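Local coordinates for protein GH18 chiitnase (Pseudoalteromonas aurantia, PDB 6K7Z) that probably hydrolyses internal glycosidic bonds of chitin, as an endochitinase of glycoside hydrolase family 18, at residues L134-L137 with T138-R142. Numbering follows the deposited sequence.
Sequences LISL and TQELR
With its first torsion at -65°, Thr138 places OG1 beside its own backbone N, within bonding distance of the Leu134 carbonyl one turn earlier, to which the hydroxyl donates, OG1 to Leu134 O being 2.9 Å. The same oxygen also accepts the backbone bond from Thr138 N, likewise 2.9 Å from Leu134 O, and the two donors arrive from opposite faces of the carbonyl plane, each tilted by roughly 30°. Two bonds from a single residue thus grip Leu134 O, while OG1 has a further partner in His154 on strand 151-154. A valine in place of Thr138 would probably leave Leu134 O with the backbone donor alone and deprive His154 NE2 of its hydroxyl partner. The next hydrogen bonds, Gln139 to Ile135, Glu140 to Ser136 and Leu141 to Leu137, are ordinary i to i+4 helix bonds.

All of this belongs to helix 130-144, which links strands 111-115 and 151-154 in a beta-alpha-beta crossover of the TIM barrel characteristic of family 18. On another flank, Ile135 and Gln139 run side by side, with Ile135 CG2 4.2 Å from the amide carbon CD of Gln139; both side chains also touch Val177 of helix 169-177. Glu140 CG, anti to its carbonyl carbon (chi1 -60°), passes 4.1 Å from Ser136 OG. The polar ends then part, the serine hydroxyl pairing with Thr93 and the carboxylate with Lys143 and Arg144. Leu141 CB lies 3.2 Å from Leu137 O; the side chains of Leu137 and Leu141 rest on Leu96 and Leu100 of helix 93-106.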
ATOM      1  N   LEU A 134       0.658 -14.392   3.651  1.00 12.35           N
ATOM      2  CA  LEU A 134       0.680 -13.036   4.180  1.00 12.38           C
ATOM      3  C   LEU A 134       0.806 -13.034   5.696  1.00 14.11           C
ATOM      4  O   LEU A 134       1.488 -12.180   6.267  1.00 13.01           O
ATOM      5  CB  LEU A 134      -0.573 -12.307   3.733  1.00 11.46           C
ATOM      6  CG  LEU A 134      -0.599 -12.104   2.225  1.00 13.58           C
ATOM      7  CD1 LEU A 134      -1.975 -11.605   1.830  1.00 10.08           C
ATOM      8  CD2 LEU A 134       0.466 -11.105   1.809  1.00 11.64           C
ATOM      9  N   ILE A 135       0.160 -13.985   6.365  1.00 14.06           N
ATOM     10  CA  ILE A 135       0.296 -14.091   7.817  1.00 14.80           C
ATOM     11  C   ILE A 135       1.744 -14.377   8.201  1.00 14.28           C
ATOM     12  O   ILE A 135       2.326 -13.689   9.045  1.00 16.48           O
ATOM     13  CB  ILE A 135      -0.656 -15.169   8.357  1.00 17.55           C
ATOM     14  CG1 ILE A 135      -2.091 -14.648   8.291  1.00 13.76           C
ATOM     15  CG2 ILE A 135      -0.257 -15.617   9.773  1.00 17.51           C
ATOM     16  CD1 ILE A 135      -3.136 -15.726   8.447  1.00 14.63           C
ATOM     17  N   SER A 136       2.343 -15.394   7.587  1.00 13.10           N
ATOM     18  CA  SER A 136       3.728 -15.743   7.914  1.00 15.54           C
ATOM     19  C   SER A 136       4.696 -14.635   7.520  1.00 15.95           C
ATOM     20  O   SER A 136       5.613 -14.302   8.281  1.00 18.05           O
ATOM     21  CB  SER A 136       4.117 -17.056   7.234  1.00 17.55           C
ATOM     22  OG  SER A 136       5.496 -17.333   7.462  1.00 21.27           O
ATOM     23  N   LEU A 137       4.536 -14.072   6.318  1.00 14.03           N
ATOM     24  CA  LEU A 137       5.415 -12.982   5.910  1.00 13.91           C
ATOM     25  C   LEU A 137       5.323 -11.804   6.877  1.00 13.64           C
ATOM     26  O   LEU A 137       6.348 -11.234   7.267  1.00 17.46           O
ATOM     27  CB  LEU A 137       5.085 -12.533   4.487  1.00 12.67           C
ATOM     28  CG  LEU A 137       5.929 -11.357   3.990  1.00 13.94           C
ATOM     29  CD1 LEU A 137       7.409 -11.722   3.952  1.00 12.89           C
ATOM     30  CD2 LEU A 137       5.441 -10.860   2.619  1.00 15.05           C
ATOM     31  N   THR A 138       4.107 -11.442   7.297  1.00 12.87           N
ATOM     32  CA  THR A 138       3.976 -10.332   8.234  1.00 14.30           C
ATOM     33  C   THR A 138       4.693 -10.629   9.546  1.00 14.36           C
ATOM     34  O   THR A 138       5.433  -9.782  10.057  1.00 15.62           O
ATOM     35  CB  THR A 138       2.501 -10.008   8.480  1.00 15.18           C
ATOM     36  OG1 THR A 138       1.904  -9.537   7.264  1.00 12.61           O
ATOM     37  CG2 THR A 138       2.362  -8.928   9.541  1.00 14.11           C
ATOM     38  N   GLN A 139       4.531 -11.845  10.077  1.00 14.98           N
ATOM     39  CA  GLN A 139       5.161 -12.189  11.344  1.00 16.18           C
ATOM     40  C   GLN A 139       6.679 -12.131  11.232  1.00 16.08           C
ATOM     41  O   GLN A 139       7.359 -11.567  12.098  1.00 17.23           O
ATOM     42  CB  GLN A 139       4.706 -13.577  11.792  1.00 17.71           C
ATOM     43  CG  GLN A 139       3.284 -13.621  12.331  1.00 21.39           C
ATOM     44  CD  GLN A 139       2.786 -15.037  12.569  1.00 25.44           C
ATOM     45  OE1 GLN A 139       3.280 -15.991  11.970  1.00 26.00           O
ATOM     46  NE2 GLN A 139       1.792 -15.177  13.442  1.00 26.17           N
ATOM     47  N   GLU A 140       7.229 -12.711  10.166  1.00 16.64           N
ATOM     48  CA  GLU A 140       8.678 -12.752  10.016  1.00 16.04           C
ATOM     49  C   GLU A 140       9.246 -11.365   9.768  1.00 16.79           C
ATOM     50  O   GLU A 140      10.342 -11.038  10.236  1.00 14.90           O
ATOM     51  CB  GLU A 140       9.054 -13.697   8.878  1.00 14.52           C
ATOM     52  CG  GLU A 140       8.597 -15.119   9.091  1.00 17.09           C
ATOM     53  CD  GLU A 140       9.429 -15.832  10.134  1.00 24.30           C
ATOM     54  OE1 GLU A 140      10.417 -15.233  10.630  1.00 23.95           O
ATOM     55  OE2 GLU A 140       9.106 -16.994  10.438  1.00 24.17           O
ATOM     56  N   LEU A 141       8.515 -10.538   9.026  1.00 14.65           N
ATOM     57  CA  LEU A 141       8.972  -9.180   8.771  1.00 15.44           C
ATOM     58  C   LEU A 141       8.941  -8.350  10.048  1.00 16.19           C
ATOM     59  O   LEU A 141       9.887  -7.602  10.334  1.00 19.42           O
ATOM     60  CB  LEU A 141       8.098  -8.561   7.682  1.00 16.02           C
ATOM     61  CG  LEU A 141       8.607  -7.507   6.705  1.00 22.32           C
ATOM     62  CD1 LEU A 141       9.976  -7.841   6.165  1.00 20.29           C
ATOM     63  CD2 LEU A 141       7.599  -7.403   5.563  1.00 21.50           C
ATOM     64  N   ARG A 142       7.866  -8.486  10.828  1.00 15.65           N
ATOM     65  CA  ARG A 142       7.703  -7.706  12.051  1.00 18.39           C
ATOM     66  C   ARG A 142       8.748  -8.081  13.088  1.00 20.24           C
ATOM     67  O   ARG A 142       9.202  -7.222  13.854  1.00 20.69           O
ATOM     68  CB  ARG A 142       6.290  -7.910  12.611  1.00 17.90           C
ATOM     69  CG  ARG A 142       6.005  -7.151  13.901  1.00 18.04           C
ATOM     70  CD  ARG A 142       6.358  -5.675  13.743  1.00 20.53           C
ATOM     71  NE  ARG A 142       5.266  -4.924  13.147  1.00 22.02           N
ATOM     72  CZ  ARG A 142       5.401  -3.720  12.600  1.00 18.61           C
ATOM     73  NH1 ARG A 142       6.586  -3.133  12.557  1.00 18.26           N
ATOM     74  NH2 ARG A 142       4.346  -3.106  12.093  1.00 17.28           N
TER